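Local structure of delta-aminolevulinic acid dehydratase (Toxoplasma gondii ME49, 3OBK) at residues P286-K300 and F321-Y333. The protein catalyses the condensation of two molecules of 5-aminolevulinic acid to porphobilinogen, an early step of tetrapyrrole biosynthesis. Numbering follows the deposited sequence.
With PBG (3-[5-(aminomethyl)-4-(carboxymethyl)-1H-pyrrol-3-yl]propanoic acid), chain L.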
ATOM      1  N   PRO A 286       2.261 -19.963  -8.934  1.00 11.67           N
ATOM      2  CA  PRO A 286       1.035 -20.686  -8.568  1.00 10.97           C
ATOM      3  C   PRO A 286       1.075 -21.340  -7.183  1.00 10.44           C
ATOM      4  O   PRO A 286       2.130 -21.781  -6.706  1.00 10.40           O
ATOM      5  CB  PRO A 286       0.896 -21.743  -9.664  1.00 10.57           C
ATOM      6  CG  PRO A 286       1.635 -21.190 -10.806  1.00 11.66           C
ATOM      7  CD  PRO A 286       2.709 -20.272 -10.299  1.00 11.16           C
ATOM      8  N   MET A 287      -0.093 -21.380  -6.553  1.00 10.04           N
ATOM      9  CA  MET A 287      -0.249 -21.895  -5.211  1.00  9.77           C
ATOM     10  C   MET A 287      -0.946 -23.236  -5.218  1.00  9.14           C
ATOM     11  O   MET A 287      -1.865 -23.458  -5.978  1.00  9.24           O
ATOM     12  CB  MET A 287      -1.075 -20.929  -4.356  1.00 10.06           C
ATOM     13  CG  MET A 287      -0.457 -19.559  -4.051  1.00 10.08           C
ATOM     14  SD  MET A 287       1.229 -19.587  -3.428  1.00 11.79           S
ATOM     15  CE  MET A 287       1.071 -20.404  -1.849  1.00 10.99           C
ATOM     16  N   VAL A 288      -0.486 -24.117  -4.345  1.00  9.04           N
ATOM     17  CA  VAL A 288      -1.088 -25.415  -4.137  1.00  8.71           C
ATOM     18  C   VAL A 288      -1.301 -25.568  -2.665  1.00  8.26           C
ATOM     19  O   VAL A 288      -0.526 -25.072  -1.868  1.00  8.24           O
ATOM     20  CB  VAL A 288      -0.176 -26.578  -4.683  1.00  8.90           C
ATOM     21  CG1 VAL A 288      -0.934 -27.853  -4.763  1.00  8.38           C
ATOM     22  CG2 VAL A 288       0.363 -26.232  -6.061  1.00  8.52           C
ATOM     23  N   ALA A 289      -2.387 -26.225  -2.302  1.00  8.71           N
ATOM     24  CA  ALA A 289      -2.698 -26.529  -0.904  1.00  8.74           C
ATOM     25  C   ALA A 289      -2.876 -28.049  -0.766  1.00  8.87           C
ATOM     26  O   ALA A 289      -3.260 -28.702  -1.714  1.00  9.46           O
ATOM     27  CB  ALA A 289      -3.923 -25.790  -0.487  1.00  8.28           C
ATOM     28  N   TYR A 290      -2.563 -28.608   0.399  1.00  9.12           N
ATOM     29  CA  TYR A 290      -2.685 -30.042   0.627  1.00  9.01           C
ATOM     30  C   TYR A 290      -3.732 -30.293   1.711  1.00  9.21           C
ATOM     31  O   TYR A 290      -3.552 -29.918   2.872  1.00  9.00           O
ATOM     32  CB  TYR A 290      -1.355 -30.619   1.064  1.00  8.74           C
ATOM     33  CG  TYR A 290      -1.143 -32.085   0.751  1.00  8.49           C
ATOM     34  CD1 TYR A 290      -2.027 -33.069   1.176  1.00  8.68           C
ATOM     35  CD2 TYR A 290      -0.010 -32.496   0.063  1.00 10.04           C
ATOM     36  CE1 TYR A 290      -1.782 -34.445   0.897  1.00  8.40           C
ATOM     37  CE2 TYR A 290       0.229 -33.836  -0.230  1.00  9.59           C
ATOM     38  CZ  TYR A 290      -0.643 -34.801   0.186  1.00  8.86           C
ATOM     39  OH  TYR A 290      -0.331 -36.107  -0.130  1.00 10.22           O
ATOM     40  N   HIS A 291      -4.827 -30.930   1.294  1.00  8.99           N
ATOM     41  CA  HIS A 291      -5.849 -31.448   2.175  1.00  9.29           C
ATOM     42  C   HIS A 291      -5.348 -32.797   2.704  1.00  9.11           C
ATOM     43  O   HIS A 291      -5.498 -33.822   2.019  1.00 10.18           O
ATOM     44  CB  HIS A 291      -7.139 -31.612   1.378  1.00  9.59           C
ATOM     45  CG  HIS A 291      -8.359 -31.849   2.209  1.00 10.39           C
ATOM     46  ND1 HIS A 291      -9.340 -32.743   1.835  1.00 12.19           N
ATOM     47  CD2 HIS A 291      -8.766 -31.304   3.378  1.00 10.77           C
ATOM     48  CE1 HIS A 291     -10.308 -32.727   2.738  1.00 12.32           C
ATOM     49  NE2 HIS A 291      -9.987 -31.859   3.682  1.00 11.14           N
ATOM     50  N   VAL A 292      -4.749 -32.792   3.895  1.00  8.41           N
ATOM     51  CA  VAL A 292      -3.906 -33.891   4.328  1.00  8.42           C
ATOM     52  C   VAL A 292      -4.678 -35.043   4.955  1.00  8.95           C
ATOM     53  O   VAL A 292      -5.841 -34.902   5.332  1.00  8.92           O
ATOM     54  CB  VAL A 292      -2.846 -33.439   5.339  1.00  8.67           C
ATOM     55  CG1 VAL A 292      -2.058 -32.267   4.801  1.00  8.26           C
ATOM     56  CG2 VAL A 292      -3.475 -33.123   6.692  1.00  8.42           C
ATOM     57  N   SER A 293      -3.992 -36.182   5.084  1.00  9.18           N
ATOM     58  CA  SER A 293      -4.588 -37.425   5.527  1.00  9.38           C
ATOM     59  C   SER A 293      -5.466 -37.255   6.756  1.00  9.43           C
ATOM     60  O   SER A 293      -6.542 -37.807   6.845  1.00 10.31           O
ATOM     61  CB  SER A 293      -3.476 -38.410   5.842  1.00 10.10           C
ATOM     62  OG  SER A 293      -2.656 -37.952   6.912  1.00 10.12           O
ATOM     63  N   GLY A 294      -5.004 -36.482   7.707  1.00  9.33           N
ATOM     64  CA  GLY A 294      -5.756 -36.283   8.938  1.00  9.99           C
ATOM     65  C   GLY A 294      -7.057 -35.556   8.693  1.00  9.75           C
ATOM     66  O   GLY A 294      -8.077 -35.886   9.279  1.00  9.86           O
ATOM     67  N   GLU A 295      -7.002 -34.560   7.824  1.00 10.09           N
ATOM     68  CA  GLU A 295      -8.195 -33.832   7.413  1.00 10.68           C
ATOM     69  C   GLU A 295      -9.185 -34.770   6.718  1.00 10.27           C
ATOM     70  O   GLU A 295     -10.368 -34.685   6.973  1.00 10.09           O
ATOM     71  CB  GLU A 295      -7.834 -32.671   6.495  1.00 10.76           C
ATOM     72  CG  GLU A 295      -6.913 -31.608   7.135  1.00 12.58           C
ATOM     73  CD  GLU A 295      -6.590 -30.507   6.168  1.00 13.85           C
ATOM     74  OE1 GLU A 295      -7.512 -29.692   5.895  1.00 13.29           O
ATOM     75  OE2 GLU A 295      -5.428 -30.504   5.656  1.00 15.34           O
ATOM     76  N   TYR A 296      -8.671 -35.659   5.873  1.00 10.09           N
ATOM     77  CA  TYR A 296      -9.455 -36.685   5.183  1.00 10.87           C
ATOM     78  C   TYR A 296     -10.152 -37.627   6.155  1.00 10.85           C
ATOM     79  O   TYR A 296     -11.333 -37.900   6.036  1.00 10.39           O
ATOM     80  CB  TYR A 296      -8.524 -37.497   4.249  1.00 10.92           C
ATOM     81  CG  TYR A 296      -9.210 -38.621   3.479  1.00 11.78           C
ATOM     82  CD1 TYR A 296      -9.916 -38.364   2.302  1.00 12.42           C
ATOM     83  CD2 TYR A 296      -9.147 -39.937   3.932  1.00 10.90           C
ATOM     84  CE1 TYR A 296     -10.541 -39.411   1.579  1.00 12.69           C
ATOM     85  CE2 TYR A 296      -9.742 -40.958   3.241  1.00 12.78           C
ATOM     86  CZ  TYR A 296     -10.457 -40.699   2.071  1.00 13.89           C
ATOM     87  OH  TYR A 296     -11.063 -41.744   1.406  1.00 13.93           O
ATOM     88  N   ALA A 297      -9.401 -38.081   7.146  1.00 11.55           N
ATOM     89  CA  ALA A 297      -9.922 -38.983   8.178  1.00 12.17           C
ATOM     90  C   ALA A 297     -11.069 -38.337   8.945  1.00 12.60           C
ATOM     91  O   ALA A 297     -12.089 -38.979   9.209  1.00 13.00           O
ATOM     92  CB  ALA A 297      -8.811 -39.388   9.124  1.00 11.67           C
ATOM     93  N   MET A 298     -10.925 -37.061   9.281  1.00 12.61           N
ATOM     94  CA  MET A 298     -11.970 -36.381  10.018  1.00 13.44           C
ATOM     95  C   MET A 298     -13.316 -36.394   9.268  1.00 13.75           C
ATOM     96  O   MET A 298     -14.365 -36.680   9.837  1.00 13.26           O
ATOM     97  CB  MET A 298     -11.536 -34.956  10.340  1.00 13.66           C
ATOM     98  CG  MET A 298     -10.647 -34.874  11.571  1.00 15.40           C
ATOM     99  SD  MET A 298      -9.892 -33.232  11.799  1.00 17.80           S
ATOM    100  CE  MET A 298     -11.362 -32.227  12.017  1.00 19.43           C
ATOM    101  N   LEU A 299     -13.258 -36.081   7.982  1.00 14.48           N
ATOM    102  CA  LEU A 299     -14.436 -35.986   7.147  1.00 15.03           C
ATOM    103  C   LEU A 299     -15.091 -37.337   7.078  1.00 15.11           C
ATOM    104  O   LEU A 299     -16.296 -37.443   7.312  1.00 14.56           O
ATOM    105  CB  LEU A 299     -14.068 -35.509   5.729  1.00 15.38           C
ATOM    106  CG  LEU A 299     -14.319 -34.029   5.429  1.00 16.71           C
ATOM    107  CD1 LEU A 299     -13.887 -33.582   4.044  1.00 16.09           C
ATOM    108  CD2 LEU A 299     -15.804 -33.752   5.603  1.00 20.11           C
ATOM    109  N   LYS A 300     -14.289 -38.354   6.739  1.00 15.13           N
ATOM    110  CA  LYS A 300     -14.762 -39.753   6.668  1.00 15.94           C
ATOM    111  C   LYS A 300     -15.351 -40.249   7.966  1.00 15.68           C
ATOM    112  O   LYS A 300     -16.419 -40.860   7.990  1.00 16.50           O
ATOM    113  CB  LYS A 300     -13.622 -40.707   6.310  1.00 16.05           C
ATOM    114  CG  LYS A 300     -13.334 -40.814   4.832  1.00 17.09           C
ATOM    115  CD  LYS A 300     -14.404 -41.666   4.071  1.00 18.18           C
ATOM    116  CE  LYS A 300     -14.169 -41.568   2.545  1.00 17.78           C
ATOM    117  NZ  LYS A 300     -15.217 -42.201   1.742  1.00 19.63           N
ATOM    118  N   PHE A 321     -10.726 -23.931  -0.352  1.00  9.65           N
ATOM    119  CA  PHE A 321      -9.301 -23.867  -0.746  1.00 10.18           C
ATOM    120  C   PHE A 321      -9.068 -22.915  -1.912  1.00 10.98           C
ATOM    121  O   PHE A 321      -8.044 -22.218  -2.028  1.00 11.25           O
ATOM    122  CB  PHE A 321      -8.817 -25.225  -1.226  1.00  9.86           C
ATOM    123  CG  PHE A 321      -8.389 -26.108  -0.147  1.00  9.92           C
ATOM    124  CD1 PHE A 321      -7.243 -25.816   0.582  1.00  9.73           C
ATOM    125  CD2 PHE A 321      -9.101 -27.255   0.149  1.00  9.68           C
ATOM    126  CE1 PHE A 321      -6.857 -26.649   1.607  1.00  9.17           C
ATOM    127  CE2 PHE A 321      -8.694 -28.079   1.143  1.00  9.01           C
ATOM    128  CZ  PHE A 321      -7.597 -27.783   1.874  1.00  8.49           C
ATOM    129  N   ARG A 322     -10.049 -22.921  -2.789  1.00 11.36           N
ATOM    130  CA  ARG A 322      -9.982 -22.177  -3.994  1.00 11.74           C
ATOM    131  C   ARG A 322     -10.207 -20.686  -3.706  1.00 10.73           C
ATOM    132  O   ARG A 322      -9.434 -19.864  -4.160  1.00 11.04           O
ATOM    133  CB  ARG A 322     -11.004 -22.786  -4.928  1.00 12.86           C
ATOM    134  CG  ARG A 322     -10.726 -22.567  -6.338  1.00 16.30           C
ATOM    135  CD  ARG A 322     -10.030 -23.696  -7.132  1.00 17.20           C
ATOM    136  NE  ARG A 322     -10.163 -23.131  -8.485  1.00 20.55           N
ATOM    137  CZ  ARG A 322      -9.214 -22.598  -9.244  1.00 20.23           C
ATOM    138  NH1 ARG A 322      -9.542 -22.036 -10.397  1.00 21.37           N
ATOM    139  NH2 ARG A 322      -7.950 -22.683  -8.933  1.00 21.21           N
ATOM    140  N   ARG A 323     -11.219 -20.344  -2.915  1.00  9.70           N
ATOM    141  CA  ARG A 323     -11.459 -18.960  -2.514  1.00  9.22           C
ATOM    142  C   ARG A 323     -10.234 -18.375  -1.766  1.00  9.07           C
ATOM    143  O   ARG A 323      -9.809 -17.258  -2.028  1.00  9.10           O
ATOM    144  CB  ARG A 323     -12.682 -18.880  -1.622  1.00  9.42           C
ATOM    145  CG  ARG A 323     -13.018 -17.482  -1.101  1.00  9.56           C
ATOM    146  CD  ARG A 323     -13.894 -17.480   0.179  1.00  9.73           C
ATOM    147  NE  ARG A 323     -13.241 -18.275   1.199  1.00 10.57           N
ATOM    148  CZ  ARG A 323     -13.685 -19.404   1.755  1.00 10.58           C
ATOM    149  NH1 ARG A 323     -14.887 -19.899   1.502  1.00 10.73           N
ATOM    150  NH2 ARG A 323     -12.906 -20.026   2.626  1.00  9.95           N
ATOM    151  N   ALA A 324      -9.673 -19.178  -0.861  1.00  8.94           N
ATOM    152  CA  ALA A 324      -8.498 -18.852  -0.084  1.00  8.82           C
ATOM    153  C   ALA A 324      -7.240 -18.617  -0.928  1.00  8.82           C
ATOM    154  O   ALA A 324      -6.313 -17.981  -0.464  1.00 10.32           O
ATOM    155  CB  ALA A 324      -8.256 -19.940   0.912  1.00  8.73           C
ATOM    156  N   GLY A 325      -7.194 -19.124  -2.153  1.00  9.21           N
ATOM    157  CA  GLY A 325      -6.121 -18.782  -3.110  1.00  8.68           C
ATOM    158  C   GLY A 325      -5.407 -19.985  -3.707  1.00  8.59           C
ATOM    159  O   GLY A 325      -4.367 -19.838  -4.282  1.00  8.58           O
ATOM    160  N   ALA A 326      -5.942 -21.185  -3.560  1.00  8.55           N
ATOM    161  CA  ALA A 326      -5.296 -22.361  -4.163  1.00  8.98           C
ATOM    162  C   ALA A 326      -5.617 -22.417  -5.648  1.00  9.66           C
ATOM    163  O   ALA A 326      -6.783 -22.474  -6.043  1.00  9.62           O
ATOM    164  CB  ALA A 326      -5.751 -23.637  -3.528  1.00  8.46           C
ATOM    165  N   ASP A 327      -4.578 -22.412  -6.464  1.00  9.45           N
ATOM    166  CA  ASP A 327      -4.755 -22.773  -7.836  1.00  9.78           C
ATOM    167  C   ASP A 327      -5.058 -24.262  -7.941  1.00  9.29           C
ATOM    168  O   ASP A 327      -5.962 -24.654  -8.662  1.00  9.94           O
ATOM    169  CB  ASP A 327      -3.519 -22.399  -8.623  1.00 10.31           C
ATOM    170  CG  ASP A 327      -3.281 -20.918  -8.609  1.00 11.12           C
ATOM    171  OD1 ASP A 327      -4.155 -20.179  -9.111  1.00 11.78           O
ATOM    172  OD2 ASP A 327      -2.237 -20.497  -8.075  1.00 11.70           O
ATOM    173  N   ALA A 328      -4.331 -25.088  -7.211  1.00  8.99           N
ATOM    174  CA  ALA A 328      -4.568 -26.547  -7.238  1.00  9.10           C
ATOM    175  C   ALA A 328      -4.679 -27.006  -5.813  1.00  9.20           C
ATOM    176  O   ALA A 328      -4.088 -26.380  -4.931  1.00  9.57           O
ATOM    177  CB  ALA A 328      -3.429 -27.266  -7.922  1.00  8.64           C
ATOM    178  N   VAL A 329      -5.404 -28.099  -5.582  1.00  9.15           N
ATOM    179  CA  VAL A 329      -5.528 -28.691  -4.249  1.00  8.99           C
ATOM    180  C   VAL A 329      -5.163 -30.168  -4.332  1.00  9.18           C
ATOM    181  O   VAL A 329      -5.703 -30.874  -5.150  1.00  9.46           O
ATOM    182  CB  VAL A 329      -6.986 -28.570  -3.770  1.00  9.34           C
ATOM    183  CG1 VAL A 329      -7.159 -29.130  -2.382  1.00  8.96           C
ATOM    184  CG2 VAL A 329      -7.438 -27.077  -3.832  1.00  9.58           C
ATOM    185  N   ALA A 330      -4.224 -30.631  -3.509  1.00  9.09           N
ATOM    186  CA  ALA A 330      -3.929 -32.058  -3.410  1.00  9.28           C
ATOM    187  C   ALA A 330      -4.933 -32.639  -2.410  1.00  9.73           C
ATOM    188  O   ALA A 330      -5.008 -32.171  -1.275  1.00 10.91           O
ATOM    189  CB  ALA A 330      -2.498 -32.291  -2.955  1.00  8.41           C
ATOM    190  N   THR A 331      -5.734 -33.623  -2.807  1.00  9.79           N
ATOM    191  CA  THR A 331      -6.730 -34.146  -1.868  1.00  9.65           C
ATOM    192  C   THR A 331      -7.058 -35.587  -2.130  1.00  9.79           C
ATOM    193  O   THR A 331      -7.228 -35.955  -3.266  1.00 10.43           O
ATOM    194  CB  THR A 331      -8.046 -33.296  -1.866  1.00 10.13           C
ATOM    195  OG1 THR A 331      -9.043 -33.933  -1.055  1.00 10.10           O
ATOM    196  CG2 THR A 331      -8.567 -33.102  -3.273  1.00  9.07           C
ATOM    197  N   TYR A 332      -7.176 -36.393  -1.067  1.00 10.03           N
ATOM    198  CA  TYR A 332      -7.527 -37.810  -1.200  1.00  9.87           C
ATOM    199  C   TYR A 332      -8.978 -37.963  -1.680  1.00 10.27           C
ATOM    200  O   TYR A 332      -9.369 -39.043  -2.140  1.00 11.25           O
ATOM    201  CB  TYR A 332      -7.242 -38.575   0.106  1.00  9.36           C
ATOM    202  CG  TYR A 332      -5.794 -38.460   0.511  1.00  8.96           C
ATOM    203  CD1 TYR A 332      -4.820 -39.205  -0.115  1.00  8.98           C
ATOM    204  CD2 TYR A 332      -5.395 -37.551   1.481  1.00  9.12           C
ATOM    205  CE1 TYR A 332      -3.511 -39.086   0.235  1.00  8.87           C
ATOM    206  CE2 TYR A 332      -4.085 -37.415   1.847  1.00  8.70           C
ATOM    207  CZ  TYR A 332      -3.124 -38.182   1.218  1.00  9.41           C
ATOM    208  OH  TYR A 332      -1.788 -38.038   1.570  1.00  8.66           O
ATOM    209  N   TYR A 333      -9.760 -36.886  -1.628  1.00 10.20           N
ATOM    210  CA  TYR A 333     -11.110 -36.869  -2.243  1.00 10.45           C
ATOM    211  C   TYR A 333     -11.139 -36.471  -3.733  1.00 10.30           C
ATOM    212  O   TYR A 333     -12.204 -36.264  -4.291  1.00 10.15           O
ATOM    213  CB  TYR A 333     -12.031 -35.902  -1.481  1.00 10.44           C
ATOM    214  CG  TYR A 333     -12.721 -36.503  -0.301  1.00 10.63           C
ATOM    215  CD1 TYR A 333     -13.736 -37.441  -0.458  1.00 11.28           C
ATOM    216  CD2 TYR A 333     -12.395 -36.119   0.973  1.00 11.16           C
ATOM    217  CE1 TYR A 333     -14.386 -37.981   0.654  1.00 11.76           C
ATOM    218  CE2 TYR A 333     -13.032 -36.666   2.089  1.00 10.80           C
ATOM    219  CZ  TYR A 333     -14.019 -37.580   1.929  1.00 11.45           C
ATOM    220  OH  TYR A 333     -14.626 -38.086   3.061  1.00 12.70           O
TER
HETATM  221  CHA PBG L 360       6.892 -36.683   3.966  1.00 19.71           C
HETATM  222  C1A PBG L 360       5.438 -36.403   3.770  1.00 19.58           C
HETATM  223  C2A PBG L 360       4.466 -36.343   4.763  1.00 19.49           C
HETATM  224  C3A PBG L 360       3.278 -36.055   4.117  1.00 16.46           C
HETATM  225  C4A PBG L 360       3.575 -35.862   2.780  1.00 18.81           C
HETATM  226  NA  PBG L 360       4.878 -36.105   2.588  1.00 19.44           N
HETATM  227  C5A PBG L 360       4.588 -36.700   6.226  1.00 21.31           C
HETATM  228  C6A PBG L 360       5.394 -35.804   7.063  1.00 19.95           C
HETATM  229  O1A PBG L 360       6.203 -35.045   6.467  1.00 22.89           O
HETATM  230  O2A PBG L 360       5.322 -35.878   8.311  1.00 16.92           O
HETATM  231  C7A PBG L 360       1.949 -35.974   4.762  1.00 14.72           C
HETATM  232  C8A PBG L 360       0.768 -35.952   3.866  1.00 12.13           C
HETATM  233  C9A PBG L 360      -0.558 -36.177   4.463  1.00  9.48           C
HETATM  234  O3A PBG L 360      -1.452 -36.570   3.719  1.00 14.05           O
HETATM  235  O4A PBG L 360      -0.755 -36.269   5.684  1.00  9.26           O
HETATM  236  N1  PBG L 360       7.825 -35.644   3.675  1.00 18.89           N
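The Y290 ring carries A330 CB over one face and meets Y332 at its edge, while Y332 turns its own edge toward the face of Y296, planes at 69°, with its CB also packed over that face. Y333 completes the aromatic cluster: Y296 CE1 sits 3.7 Å above the centre of the Y333 ring, and H291 CE1 lies at its edge. These rings gather where two neighbouring parallel strands of the TIM barrel, 287-291 and 328-331, reach their C-terminal ends, the side on which the product porphobilinogen is bound. Between the strands, A328 N bonds M287 O, A289 N bonds A328 O, A330 N reaches A289 O at 2.8 Å, and H291 N bonds A330 O. V288, Y290, A328 and A330 share one face of the sheet, where V288 and A328 also pack on I47 of strand 46-53. A289 and H291 point to the other, helix-covered face; there A289 CB rests 3.5 Å from F321 CD1, and the H291 and F321 side chains cross at about a right angle, their rings meeting obliquely. With its CG anti to the backbone N (chi1 -167°), the H291 ring lies beside T331, and ND1 and OG1 share a hydrogen bond of 3.1 Å. T331 OG1 also accepts from Y333 N, closing an ST turn that leads into helix 334-346. At the opposite end of the strands, D327 OD2 takes the M287 N-H on its anti lone pair, nearly straight at 172°, and has a second partner in R247 of a neighbouring subunit. The propionate of porphobilinogen is held at the start of helix 293-305: S293 N and OG both bond it, and Y332 OH, which accepts from Y290 OH at 3.0 Å, donates to PBG O3A, with Y332 OH and PBG O3A 2.6 Å apart.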